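Local structure of vacuolar aminopeptidase 1 (Saccharomyces cerevisiae, 5JGF) at residues 73-78 against 322-327; 208-213 against 217-222; 294-299 against 304-309. The protein removes N-terminal amino acids, preferably neutral or hydrophobic ones, from peptides as a zinc-dependent dodecamer of the yeast vacuole, and is the major cargo of the Cvt pathway. All coordinates share one frame; numbering follows the deposited sequence.

Interaction 1 of 3, residues 73-78 against 322-327; sequences FILGKN and SAFTKK
Lys77, in the loop that follows strand 69-76, and Phe324, in the last turn of helix 312-324, mark the nearest approach of the two backbones, with Lys77 CA and Phe324 CA 8.4 Å apart. The Phe324 ring fills this gap. Its CG stands anti to the backbone N (chi1 -180°), and this sends the ring out toward the strand. Leu75 CG lies over one face, offset toward the rim; Leu75 CD2 makes the closest touch, 3.7 Å from Phe324 CD2. The far end of the ring meets backbone. Phe324 CZ is 3.3 Å from Lys77 O, which lies at the ring edge near its plane. Phe324 CZ is also 3.3 Å from Gly76 O, which comes in obliquely. The weakly positive C-H at this end probably suits Lys77 O. Replacing Phe324 by alanine is likely to open a gap beside Leu75 and leave the carbonyls of Gly76 and Lys77 without the ring they now touch. Just beyond, Thr325 leaves the helix in an ST turn, its OG1 accepting from Lys327 N at 3.1 Å. Strand 69-76 runs between strands 58-65 and 289-295. Leu75 also touches Phe289 of the latter, Phe73 packs on Val316 and Ser320 of helix 312-324, and Ile74 packs on helix 261-278.

Interaction 2 of 3, residues 208-213 against 217-222; sequences SPLFGK and HLLRYV
Leu210 O accepts from Lys213 N at 2.9 Å and is also brushed by the Leu219 side chain, whose CD1 lies 3.7 Å from Leu210 O. Leu219 provides the whole helix side of the contact. Its CG is anti to the carbonyl carbon (chi1 -68°), which carries the branch out to the loop. Its two methyls divide the work. CD1 reaches the backbone of the loop and lies 4.0 Å from Phe211 CA. CD2 turns to the side chain of Leu210, with Leu219 CD2 4.0 Å from Leu210 CB. The contact is apolar and small. The loop is held in shape from within. A type I beta turn runs from Ser208 to Phe211 and is closed by Phe211 N to Ser208 O at 3.0 Å. Lys213 folds back over it, and Lys213 NZ meets Pro209 O at 3.1 Å, nearly in line with the carbonyl bond. Ser208 OG is hydrogen-bonded to Leu233 O. Leu210 also packs on strand 233-242, while Leu218 and Val222 reach strand 132-140. Pro209 and Lys213 touch a second subunit, and Leu218 and Tyr221 a third. The type I turn thus precedes helix 216-226, and the helix packs on the six-stranded antiparallel sheet close to subunit interfaces of the dodecamer.

Interaction 3 of 3, residues 294-299 against 304-309; sequences LYDNEE and TRQGAK. With ZN (zinc ion), chain L.
Asn297 ND2 donates to two side chains of the 304-309 loop. Thr304 OG1 is 2.7 Å from Asn297 ND2, and the bond is nearly straight at 162°. Gln306 OE1 is 2.8 Å from Asn297 ND2, but this bond is bent to 132°. Both acceptors lie in the Asn297 amide plane, so both N-H groups are used. Gln306 reaches this place with its CG between the backbone N and the carbonyl carbon (chi1 59°) and its chain bent at chi2. The two amide planes are steeply inclined. Gln306 also runs alongside Asp296, pointing the same way. The backbones join as well: Asp296 N donates to Gln306 O at 3.0 Å, and Gly307 CA makes a CA-H...O contact of 3.2 Å with Asp296 O. Next to this, Ala308 CA sits over one face of the Tyr295 ring, 3.8 Å from its centroid, in a CH-pi contact. One water links Tyr295 OH to Ala308 O, and another links Asp296 O to Ala308 N. Outside this shell, Tyr119 OH bonds Asn297 OD1, so both ends of the amide are gripped. Thr68 OG1 bonds Asp296 OD1, and the carboxylate of Asp93 receives the backbone N-H groups of Glu298 and Glu299. The buried 294-297 run thus leads directly into the metal site. Glu299 OE2 binds zinc at 2.0 Å, with OE1 a longer second ligand; Asp262 and His438 also bind this ion. A water 2.1 Å from the zinc donates to Glu298 OE1 at 2.6 Å. The bonds to the 304-309 loop probably help to hold the backbone that leads into both glutamates. The metal would probably polarise this water, and its bond to Glu298 is consistent with that carboxylate orienting it.

How the interactions relate
Interaction 3 lies at the active site, its centre about 10 Å from the centre of the chain; the centres of interactions 1 and 2 are each about 28 Å from it, and both contacts are far from the zinc and substrate sites. Interactions 1 and 3 share a framework. Strands 69-76 and 289-295 are neighbours in the large mixed sheet, and the 304-309 loop leads from the second strand to helix 312-324. Their nearest atoms are still about 9 Å apart. Interaction 2 packs on the six-stranded antiparallel sheet. Its nearest atoms lie about 19 Å from interaction 3 and about 32 Å from interaction 1. Interactions 2 and 3 both touch neighbouring subunits; interaction 1 touches none in the assembly.

Interaction 1 of 3, residues 73-78 against 322-327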
ATOM      1  N   PHE D  73     -44.632   5.905 -41.769  1.00 16.77           N
ATOM      2  CA  PHE D  73     -45.504   4.748 -41.730  1.00 15.09           C
ATOM      3  C   PHE D  73     -46.392   4.581 -42.953  1.00 16.29           C
ATOM      4  O   PHE D  73     -46.674   5.537 -43.680  1.00 15.57           O
ATOM      5  CB  PHE D  73     -46.351   4.768 -40.450  1.00 16.62           C
ATOM      6  CG  PHE D  73     -47.166   6.024 -40.260  1.00 19.94           C
ATOM      7  CD1 PHE D  73     -48.535   6.027 -40.519  1.00 20.49           C
ATOM      8  CD2 PHE D  73     -46.576   7.190 -39.778  1.00 18.59           C
ATOM      9  CE1 PHE D  73     -49.307   7.172 -40.293  1.00 20.66           C
ATOM     10  CE2 PHE D  73     -47.338   8.339 -39.549  1.00 20.82           C
ATOM     11  CZ  PHE D  73     -48.708   8.328 -39.805  1.00 17.58           C
ATOM     12  N   ILE D  74     -46.802   3.339 -43.170  1.00 16.41           N
ATOM     13  CA  ILE D  74     -47.661   2.965 -44.284  1.00 16.82           C
ATOM     14  C   ILE D  74     -48.866   2.264 -43.670  1.00 17.51           C
ATOM     15  O   ILE D  74     -48.719   1.245 -42.992  1.00 18.02           O
ATOM     16  CB  ILE D  74     -46.942   1.991 -45.233  1.00 17.25           C
ATOM     17  CG1 ILE D  74     -45.586   2.573 -45.643  1.00 16.28           C
ATOM     18  CG2 ILE D  74     -47.806   1.731 -46.467  1.00 17.29           C
ATOM     19  CD1 ILE D  74     -44.719   1.607 -46.430  1.00 19.28           C
ATOM     20  N   LEU D  75     -50.051   2.816 -43.905  1.00 17.07           N
ATOM     21  CA  LEU D  75     -51.283   2.260 -43.359  1.00 17.06           C
ATOM     22  C   LEU D  75     -52.194   1.784 -44.486  1.00 19.24           C
ATOM     23  O   LEU D  75     -52.589   2.569 -45.347  1.00 18.95           O
ATOM     24  CB  LEU D  75     -51.991   3.324 -42.518  1.00 17.58           C
ATOM     25  CG  LEU D  75     -53.351   3.007 -41.884  1.00 18.41           C
ATOM     26  CD1 LEU D  75     -53.264   1.767 -41.002  1.00 18.53           C
ATOM     27  CD2 LEU D  75     -53.801   4.209 -41.072  1.00 18.45           C
ATOM     28  N   GLY D  76     -52.521   0.498 -44.473  1.00 18.92           N
ATOM     29  CA  GLY D  76     -53.368  -0.060 -45.513  1.00 19.60           C
ATOM     30  C   GLY D  76     -54.849   0.171 -45.292  1.00 19.17           C
ATOM     31  O   GLY D  76     -55.332   0.145 -44.162  1.00 19.28           O
ATOM     32  N   LYS D  77     -55.573   0.390 -46.384  1.00 21.07           N
ATOM     33  CA  LYS D  77     -57.009   0.625 -46.320  1.00 21.02           C
ATOM     34  C   LYS D  77     -57.732  -0.521 -45.626  1.00 20.11           C
ATOM     35  O   LYS D  77     -58.735  -0.310 -44.946  1.00 20.69           O
ATOM     36  CB  LYS D  77     -57.572   0.800 -47.733  1.00 24.20           C
ATOM     37  CG  LYS D  77     -59.087   0.923 -47.790  1.00 26.62           C
ATOM     38  CD  LYS D  77     -59.569   1.040 -49.229  1.00 30.04           C
ATOM     39  CE  LYS D  77     -61.090   1.049 -49.306  1.00 31.50           C
ATOM     40  NZ  LYS D  77     -61.566   1.047 -50.721  1.00 34.44           N
ATOM     41  N   ASN D  78     -57.212  -1.733 -45.787  1.00 20.12           N
ATOM     42  CA  ASN D  78     -57.835  -2.908 -45.193  1.00 20.99           C
ATOM     43  C   ASN D  78     -57.222  -3.361 -43.875  1.00 20.24           C
ATOM     44  O   ASN D  78     -57.481  -4.471 -43.414  1.00 17.87           O
ATOM     45  CB  ASN D  78     -57.814  -4.062 -46.195  1.00 23.35           C
ATOM     46  CG  ASN D  78     -58.540  -3.717 -47.477  1.00 25.86           C
ATOM     47  OD1 ASN D  78     -59.648  -3.185 -47.440  1.00 27.21           O
ATOM     48  ND2 ASN D  78     -57.924  -4.020 -48.617  1.00 26.94           N
ATOM     49  N   SER D 322     -57.049   6.072 -34.871  1.00 24.35           N
ATOM     50  CA  SER D 322     -58.215   6.877 -34.511  1.00 24.74           C
ATOM     51  C   SER D 322     -58.776   7.619 -35.719  1.00 24.80           C
ATOM     52  O   SER D 322     -59.985   7.651 -35.925  1.00 23.97           O
ATOM     53  CB  SER D 322     -57.862   7.887 -33.415  1.00 25.11           C
ATOM     54  OG  SER D 322     -57.669   7.239 -32.171  1.00 27.39           O
ATOM     55  N   ALA D 323     -57.896   8.213 -36.518  1.00 24.21           N
ATOM     56  CA  ALA D 323     -58.320   8.961 -37.698  1.00 24.91           C
ATOM     57  C   ALA D 323     -58.758   8.032 -38.826  1.00 25.83           C
ATOM     58  O   ALA D 323     -59.646   8.356 -39.609  1.00 25.37           O
ATOM     59  CB  ALA D 323     -57.182   9.855 -38.174  1.00 23.67           C
ATOM     60  N   PHE D 324     -58.115   6.875 -38.887  1.00 26.26           N
ATOM     61  CA  PHE D 324     -58.357   5.854 -39.901  1.00 27.06           C
ATOM     62  C   PHE D 324     -59.803   5.395 -40.069  1.00 28.20           C
ATOM     63  O   PHE D 324     -60.321   5.350 -41.184  1.00 27.55           O
ATOM     64  CB  PHE D 324     -57.481   4.640 -39.578  1.00 26.71           C
ATOM     65  CG  PHE D 324     -57.619   3.506 -40.547  1.00 24.97           C
ATOM     66  CD1 PHE D 324     -57.942   2.233 -40.093  1.00 24.72           C
ATOM     67  CD2 PHE D 324     -57.370   3.693 -41.901  1.00 26.23           C
ATOM     68  CE1 PHE D 324     -58.010   1.160 -40.973  1.00 24.03           C
ATOM     69  CE2 PHE D 324     -57.436   2.624 -42.789  1.00 23.80           C
ATOM     70  CZ  PHE D 324     -57.754   1.358 -42.325  1.00 23.65           C
ATOM     71  N   THR D 325     -60.447   5.047 -38.962  1.00 29.39           N
ATOM     72  CA  THR D 325     -61.815   4.548 -39.005  1.00 30.77           C
ATOM     73  C   THR D 325     -62.709   5.154 -37.934  1.00 30.27           C
ATOM     74  O   THR D 325     -62.225   5.687 -36.939  1.00 28.80           O
ATOM     75  CB  THR D 325     -61.824   3.015 -38.837  1.00 31.39           C
ATOM     76  OG1 THR D 325     -63.175   2.541 -38.777  1.00 33.55           O
ATOM     77  CG2 THR D 325     -61.087   2.621 -37.556  1.00 31.44           C
ATOM     78  N   LYS D 326     -64.020   5.063 -38.143  1.00 30.43           N
ATOM     79  CA  LYS D 326     -64.987   5.593 -37.191  1.00 32.05           C
ATOM     80  C   LYS D 326     -65.193   4.594 -36.057  1.00 31.82           C
ATOM     81  O   LYS D 326     -65.620   4.958 -34.963  1.00 33.44           O
ATOM     82  CB  LYS D 326     -66.316   5.875 -37.894  1.00 32.09           C
ATOM     83  N   LYS D 327     -64.887   3.331 -36.330  1.00 32.30           N
ATOM     84  CA  LYS D 327     -65.031   2.276 -35.337  1.00 33.65           C
ATOM     85  C   LYS D 327     -63.869   2.319 -34.349  1.00 34.43           C
ATOM     86  O   LYS D 327     -62.742   2.662 -34.713  1.00 33.31           O
ATOM     87  CB  LYS D 327     -65.078   0.918 -36.026  1.00 34.09           C
TER

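Interaction 2 of 3, residues 208-213 against 217-222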
ATOM      1  N   SER D 208     -27.910  40.968 -31.711  1.00 30.82           N
ATOM      2  CA  SER D 208     -28.216  39.550 -31.592  1.00 29.29           C
ATOM      3  C   SER D 208     -28.232  39.089 -30.143  1.00 27.09           C
ATOM      4  O   SER D 208     -27.364  39.459 -29.356  1.00 27.44           O
ATOM      5  CB  SER D 208     -27.189  38.713 -32.363  1.00 29.57           C
ATOM      6  OG  SER D 208     -27.372  37.328 -32.105  1.00 29.26           O
ATOM      7  N   PRO D 209     -29.235  38.287 -29.767  1.00 27.16           N
ATOM      8  CA  PRO D 209     -29.315  37.790 -28.393  1.00 27.20           C
ATOM      9  C   PRO D 209     -28.095  36.918 -28.095  1.00 26.46           C
ATOM     10  O   PRO D 209     -27.804  36.610 -26.940  1.00 27.00           O
ATOM     11  CB  PRO D 209     -30.609  36.981 -28.395  1.00 28.51           C
ATOM     12  CG  PRO D 209     -31.460  37.719 -29.385  1.00 28.44           C
ATOM     13  CD  PRO D 209     -30.477  37.992 -30.505  1.00 27.56           C
ATOM     14  N   LEU D 210     -27.384  36.527 -29.148  1.00 24.66           N
ATOM     15  CA  LEU D 210     -26.204  35.685 -28.996  1.00 24.08           C
ATOM     16  C   LEU D 210     -24.889  36.447 -28.922  1.00 23.95           C
ATOM     17  O   LEU D 210     -23.841  35.849 -28.674  1.00 22.00           O
ATOM     18  CB  LEU D 210     -26.129  34.663 -30.134  1.00 22.89           C
ATOM     19  CG  LEU D 210     -27.229  33.598 -30.134  1.00 22.91           C
ATOM     20  CD1 LEU D 210     -26.990  32.615 -31.263  1.00 22.07           C
ATOM     21  CD2 LEU D 210     -27.244  32.878 -28.794  1.00 23.18           C
ATOM     22  N   PHE D 211     -24.920  37.757 -29.142  1.00 23.60           N
ATOM     23  CA  PHE D 211     -23.677  38.510 -29.071  1.00 25.44           C
ATOM     24  C   PHE D 211     -23.077  38.358 -27.679  1.00 25.55           C
ATOM     25  O   PHE D 211     -23.764  38.535 -26.675  1.00 25.80           O
ATOM     26  CB  PHE D 211     -23.896  39.992 -29.377  1.00 27.35           C
ATOM     27  CG  PHE D 211     -22.646  40.813 -29.256  1.00 29.14           C
ATOM     28  CD1 PHE D 211     -22.355  41.497 -28.080  1.00 29.69           C
ATOM     29  CD2 PHE D 211     -21.723  40.850 -30.295  1.00 30.38           C
ATOM     30  CE1 PHE D 211     -21.163  42.202 -27.940  1.00 29.93           C
ATOM     31  CE2 PHE D 211     -20.524  41.551 -30.164  1.00 29.95           C
ATOM     32  CZ  PHE D 211     -20.245  42.228 -28.985  1.00 30.98           C
ATOM     33  N   GLY D 212     -21.795  38.022 -27.625  1.00 26.79           N
ATOM     34  CA  GLY D 212     -21.141  37.848 -26.344  1.00 27.21           C
ATOM     35  C   GLY D 212     -21.170  36.408 -25.866  1.00 26.92           C
ATOM     36  O   GLY D 212     -20.308  35.999 -25.088  1.00 27.99           O
ATOM     37  N   LYS D 213     -22.151  35.635 -26.330  1.00 24.52           N
ATOM     38  CA  LYS D 213     -22.267  34.234 -25.930  1.00 23.25           C
ATOM     39  C   LYS D 213     -21.360  33.337 -26.769  1.00 21.82           C
ATOM     40  O   LYS D 213     -20.997  32.235 -26.355  1.00 19.53           O
ATOM     41  CB  LYS D 213     -23.718  33.762 -26.053  1.00 25.40           C
ATOM     42  CG  LYS D 213     -24.669  34.398 -25.049  1.00 28.70           C
ATOM     43  CD  LYS D 213     -26.029  33.718 -25.086  1.00 33.58           C
ATOM     44  CE  LYS D 213     -26.941  34.213 -23.969  1.00 37.10           C
ATOM     45  NZ  LYS D 213     -27.189  35.678 -24.048  1.00 40.55           N
ATOM     46  N   HIS D 217     -16.505  35.962 -34.539  1.00 23.77           N
ATOM     47  CA  HIS D 217     -16.046  35.246 -35.727  1.00 22.63           C
ATOM     48  C   HIS D 217     -16.959  34.060 -36.018  1.00 22.80           C
ATOM     49  O   HIS D 217     -17.357  33.839 -37.163  1.00 23.51           O
ATOM     50  CB  HIS D 217     -14.609  34.769 -35.533  1.00 25.09           C
ATOM     51  N   LEU D 218     -17.289  33.302 -34.977  1.00 22.32           N
ATOM     52  CA  LEU D 218     -18.163  32.142 -35.128  1.00 21.63           C
ATOM     53  C   LEU D 218     -19.573  32.563 -35.531  1.00 19.95           C
ATOM     54  O   LEU D 218     -20.184  31.943 -36.402  1.00 18.30           O
ATOM     55  CB  LEU D 218     -18.220  31.339 -33.823  1.00 22.45           C
ATOM     56  CG  LEU D 218     -19.180  30.139 -33.800  1.00 25.12           C
ATOM     57  CD1 LEU D 218     -18.840  29.164 -34.924  1.00 26.20           C
ATOM     58  CD2 LEU D 218     -19.092  29.437 -32.451  1.00 27.54           C
ATOM     59  N   LEU D 219     -20.090  33.615 -34.902  1.00 18.21           N
ATOM     60  CA  LEU D 219     -21.431  34.095 -35.231  1.00 20.03           C
ATOM     61  C   LEU D 219     -21.514  34.519 -36.699  1.00 20.29           C
ATOM     62  O   LEU D 219     -22.470  34.184 -37.396  1.00 19.98           O
ATOM     63  CB  LEU D 219     -21.823  35.266 -34.319  1.00 19.48           C
ATOM     64  CG  LEU D 219     -22.028  34.912 -32.838  1.00 21.36           C
ATOM     65  CD1 LEU D 219     -22.391  36.157 -32.040  1.00 21.17           C
ATOM     66  CD2 LEU D 219     -23.133  33.864 -32.722  1.00 20.08           C
ATOM     67  N   ARG D 220     -20.506  35.252 -37.166  1.00 20.53           N
ATOM     68  CA  ARG D 220     -20.480  35.704 -38.557  1.00 20.14           C
ATOM     69  C   ARG D 220     -20.395  34.518 -39.509  1.00 21.20           C
ATOM     70  O   ARG D 220     -21.049  34.497 -40.556  1.00 20.34           O
ATOM     71  CB  ARG D 220     -19.283  36.629 -38.798  1.00 21.96           C
ATOM     72  CG  ARG D 220     -19.402  37.990 -38.132  1.00 22.30           C
ATOM     73  CD  ARG D 220     -18.076  38.737 -38.179  1.00 23.80           C
ATOM     74  NE  ARG D 220     -18.194  40.090 -37.646  1.00 25.78           N
ATOM     75  CZ  ARG D 220     -17.161  40.847 -37.288  1.00 27.81           C
ATOM     76  NH1 ARG D 220     -15.922  40.385 -37.403  1.00 28.44           N
ATOM     77  NH2 ARG D 220     -17.370  42.068 -36.814  1.00 28.17           N
ATOM     78  N   TYR D 221     -19.595  33.526 -39.134  1.00 20.44           N
ATOM     79  CA  TYR D 221     -19.416  32.343 -39.962  1.00 20.86           C
ATOM     80  C   TYR D 221     -20.697  31.528 -40.151  1.00 20.49           C
ATOM     81  O   TYR D 221     -21.064  31.208 -41.284  1.00 22.19           O
ATOM     82  CB  TYR D 221     -18.306  31.457 -39.378  1.00 20.87           C
ATOM     83  CG  TYR D 221     -18.040  30.211 -40.191  1.00 21.44           C
ATOM     84  CD1 TYR D 221     -18.436  28.955 -39.731  1.00 19.34           C
ATOM     85  CD2 TYR D 221     -17.429  30.292 -41.442  1.00 22.45           C
ATOM     86  CE1 TYR D 221     -18.236  27.811 -40.499  1.00 20.43           C
ATOM     87  CE2 TYR D 221     -17.227  29.156 -42.218  1.00 22.85           C
ATOM     88  CZ  TYR D 221     -17.634  27.920 -41.742  1.00 20.89           C
ATOM     89  OH  TYR D 221     -17.462  26.804 -42.524  1.00 19.10           O
ATOM     90  N   VAL D 222     -21.385  31.196 -39.063  1.00 19.86           N
ATOM     91  CA  VAL D 222     -22.611  30.410 -39.186  1.00 20.65           C
ATOM     92  C   VAL D 222     -23.753  31.215 -39.805  1.00 20.78           C
ATOM     93  O   VAL D 222     -24.642  30.648 -40.434  1.00 20.79           O
ATOM     94  CB  VAL D 222     -23.064  29.829 -37.824  1.00 20.70           C
ATOM     95  CG1 VAL D 222     -21.988  28.889 -37.283  1.00 20.76           C
ATOM     96  CG2 VAL D 222     -23.347  30.939 -36.841  1.00 21.65           C
TER

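Interaction 3 of 3, residues 294-299 against 304-309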
ATOM      1  N   LEU D 294     -37.475   6.545 -36.007  1.00 13.73           N
ATOM      2  CA  LEU D 294     -36.106   6.924 -35.675  1.00 13.92           C
ATOM      3  C   LEU D 294     -36.095   7.832 -34.452  1.00 14.46           C
ATOM      4  O   LEU D 294     -36.732   8.890 -34.445  1.00 12.35           O
ATOM      5  CB  LEU D 294     -35.481   7.645 -36.869  1.00 13.29           C
ATOM      6  CG  LEU D 294     -35.593   6.881 -38.194  1.00 13.58           C
ATOM      7  CD1 LEU D 294     -34.996   7.717 -39.316  1.00 14.40           C
ATOM      8  CD2 LEU D 294     -34.885   5.535 -38.081  1.00 12.96           C
ATOM      9  N   TYR D 295     -35.354   7.418 -33.428  1.00 13.98           N
ATOM     10  CA  TYR D 295     -35.282   8.154 -32.172  1.00 12.48           C
ATOM     11  C   TYR D 295     -33.992   8.922 -31.928  1.00 12.63           C
ATOM     12  O   TYR D 295     -32.925   8.571 -32.434  1.00 12.49           O
ATOM     13  CB  TYR D 295     -35.481   7.185 -31.004  1.00 13.47           C
ATOM     14  CG  TYR D 295     -36.807   6.462 -31.023  1.00 12.62           C
ATOM     15  CD1 TYR D 295     -37.966   7.082 -30.555  1.00 13.86           C
ATOM     16  CD2 TYR D 295     -36.905   5.161 -31.517  1.00 13.18           C
ATOM     17  CE1 TYR D 295     -39.190   6.420 -30.576  1.00 13.47           C
ATOM     18  CE2 TYR D 295     -38.126   4.492 -31.545  1.00 13.58           C
ATOM     19  CZ  TYR D 295     -39.261   5.126 -31.073  1.00 14.43           C
ATOM     20  OH  TYR D 295     -40.467   4.464 -31.098  1.00 14.63           O
ATOM     21  N   ASP D 296     -34.115   9.973 -31.129  1.00 12.27           N
ATOM     22  CA  ASP D 296     -32.986  10.802 -30.737  1.00 13.60           C
ATOM     23  C   ASP D 296     -32.645  10.319 -29.327  1.00 12.05           C
ATOM     24  O   ASP D 296     -33.351   9.482 -28.762  1.00 12.87           O
ATOM     25  CB  ASP D 296     -33.427  12.274 -30.692  1.00 12.29           C
ATOM     26  CG  ASP D 296     -32.275  13.246 -30.471  1.00 15.43           C
ATOM     27  OD1 ASP D 296     -32.556  14.457 -30.331  1.00 14.29           O
ATOM     28  OD2 ASP D 296     -31.099  12.820 -30.443  1.00 15.10           O
ATOM     29  N   ASN D 297     -31.540  10.818 -28.788  1.00 11.58           N
ATOM     30  CA  ASN D 297     -31.119  10.538 -27.422  1.00 11.35           C
ATOM     31  C   ASN D 297     -30.983   9.115 -26.882  1.00 11.22           C
ATOM     32  O   ASN D 297     -31.078   8.915 -25.674  1.00 10.38           O
ATOM     33  CB  ASN D 297     -32.012  11.338 -26.467  1.00 10.69           C
ATOM     34  CG  ASN D 297     -32.016  12.824 -26.784  1.00 10.36           C
ATOM     35  OD1 ASN D 297     -30.989  13.399 -27.153  1.00 15.36           O
ATOM     36  ND2 ASN D 297     -33.166  13.457 -26.625  1.00  9.97           N
ATOM     37  N   GLU D 298     -30.754   8.126 -27.735  1.00 10.53           N
ATOM     38  CA  GLU D 298     -30.573   6.769 -27.220  1.00 11.43           C
ATOM     39  C   GLU D 298     -29.242   6.732 -26.458  1.00 13.37           C
ATOM     40  O   GLU D 298     -29.106   6.047 -25.440  1.00 11.82           O
ATOM     41  CB  GLU D 298     -30.537   5.754 -28.367  1.00 12.22           C
ATOM     42  CG  GLU D 298     -30.386   4.280 -27.940  1.00 14.43           C
ATOM     43  CD  GLU D 298     -28.972   3.918 -27.498  1.00 17.43           C
ATOM     44  OE1 GLU D 298     -28.015   4.560 -27.970  1.00 15.97           O
ATOM     45  OE2 GLU D 298     -28.815   2.972 -26.692  1.00 20.32           O
ATOM     46  N   GLU D 299     -28.268   7.493 -26.947  1.00 11.69           N
ATOM     47  CA  GLU D 299     -26.947   7.520 -26.330  1.00 13.85           C
ATOM     48  C   GLU D 299     -26.917   8.165 -24.949  1.00 14.89           C
ATOM     49  O   GLU D 299     -25.908   8.075 -24.248  1.00 13.82           O
ATOM     50  CB  GLU D 299     -25.951   8.210 -27.261  1.00 14.31           C
ATOM     51  CG  GLU D 299     -25.797   7.503 -28.616  1.00 13.02           C
ATOM     52  CD  GLU D 299     -25.109   6.143 -28.524  1.00 14.73           C
ATOM     53  OE1 GLU D 299     -24.962   5.591 -27.410  1.00 15.09           O
ATOM     54  OE2 GLU D 299     -24.717   5.616 -29.581  1.00 14.88           O
ATOM     55  N   THR D 304     -36.311  11.261 -22.849  1.00 13.55           N
ATOM     56  CA  THR D 304     -36.573  12.620 -23.323  1.00 13.20           C
ATOM     57  C   THR D 304     -37.809  12.471 -24.205  1.00 14.94           C
ATOM     58  O   THR D 304     -38.173  11.352 -24.571  1.00 14.26           O
ATOM     59  CB  THR D 304     -35.428  13.183 -24.189  1.00 14.26           C
ATOM     60  OG1 THR D 304     -35.343  12.441 -25.411  1.00 14.83           O
ATOM     61  CG2 THR D 304     -34.090  13.102 -23.444  1.00 13.30           C
ATOM     62  N   ARG D 305     -38.455  13.573 -24.559  1.00 13.30           N
ATOM     63  CA  ARG D 305     -39.648  13.450 -25.385  1.00 14.46           C
ATOM     64  C   ARG D 305     -39.324  12.977 -26.797  1.00 15.62           C
ATOM     65  O   ARG D 305     -40.177  12.391 -27.463  1.00 15.98           O
ATOM     66  CB  ARG D 305     -40.416  14.773 -25.429  1.00 17.23           C
ATOM     67  CG  ARG D 305     -39.834  15.817 -26.347  1.00 18.88           C
ATOM     68  CD  ARG D 305     -40.656  17.095 -26.283  1.00 20.30           C
ATOM     69  NE  ARG D 305     -40.224  18.035 -27.305  1.00 21.79           N
ATOM     70  CZ  ARG D 305     -40.965  18.404 -28.341  1.00 20.19           C
ATOM     71  NH1 ARG D 305     -42.190  17.922 -28.492  1.00 19.88           N
ATOM     72  NH2 ARG D 305     -40.465  19.234 -29.244  1.00 20.99           N
ATOM     73  N   GLN D 306     -38.089  13.207 -27.245  1.00 14.24           N
ATOM     74  CA  GLN D 306     -37.688  12.796 -28.586  1.00 13.31           C
ATOM     75  C   GLN D 306     -36.951  11.455 -28.594  1.00 13.40           C
ATOM     76  O   GLN D 306     -36.474  11.004 -29.634  1.00 12.41           O
ATOM     77  CB  GLN D 306     -36.825  13.882 -29.250  1.00 13.81           C
ATOM     78  CG  GLN D 306     -35.537  14.239 -28.506  1.00 14.69           C
ATOM     79  CD  GLN D 306     -35.696  15.418 -27.550  1.00 17.84           C
ATOM     80  OE1 GLN D 306     -34.777  15.744 -26.792  1.00 19.68           O
ATOM     81  NE2 GLN D 306     -36.850  16.066 -27.590  1.00 13.59           N
ATOM     82  N   GLY D 307     -36.864  10.827 -27.425  1.00 13.57           N
ATOM     83  CA  GLY D 307     -36.217   9.532 -27.308  1.00 14.14           C
ATOM     84  C   GLY D 307     -37.269   8.435 -27.308  1.00 13.22           C
ATOM     85  O   GLY D 307     -38.467   8.728 -27.311  1.00 12.49           O
ATOM     86  N   ALA D 308     -36.838   7.176 -27.290  1.00 13.12           N
ATOM     87  CA  ALA D 308     -37.776   6.053 -27.304  1.00 13.29           C
ATOM     88  C   ALA D 308     -38.824   6.111 -26.200  1.00 14.57           C
ATOM     89  O   ALA D 308     -39.967   5.719 -26.413  1.00 13.23           O
ATOM     90  CB  ALA D 308     -37.018   4.728 -27.226  1.00 14.45           C
ATOM     91  N   LYS D 309     -38.441   6.593 -25.021  1.00 12.39           N
ATOM     92  CA  LYS D 309     -39.384   6.665 -23.913  1.00 13.68           C
ATOM     93  C   LYS D 309     -40.411   7.782 -24.102  1.00 12.87           C
ATOM     94  O   LYS D 309     -41.398   7.845 -23.368  1.00 12.84           O
ATOM     95  CB  LYS D 309     -38.630   6.839 -22.589  1.00 12.79           C
ATOM     96  CG  LYS D 309     -37.720   5.652 -22.250  1.00 16.10           C
ATOM     97  CD  LYS D 309     -36.944   5.882 -20.956  1.00 15.87           C
ATOM     98  CE  LYS D 309     -35.967   4.743 -20.671  1.00 17.54           C
ATOM     99  NZ  LYS D 309     -36.653   3.450 -20.376  1.00 16.28           N
TER
HETATM  100 ZN    ZN L 602     -24.207   3.725 -28.980  1.00 16.19          ZN
HETATM  101  O   HOH W   1     -41.710   5.305 -28.760  1.00 14.79           O
HETATM  102  O   HOH W   2     -34.046   6.797 -27.783  1.00 11.90           O
HETATM  103  O   HOH W   3     -26.179   3.007 -28.873  1.00 22.31           O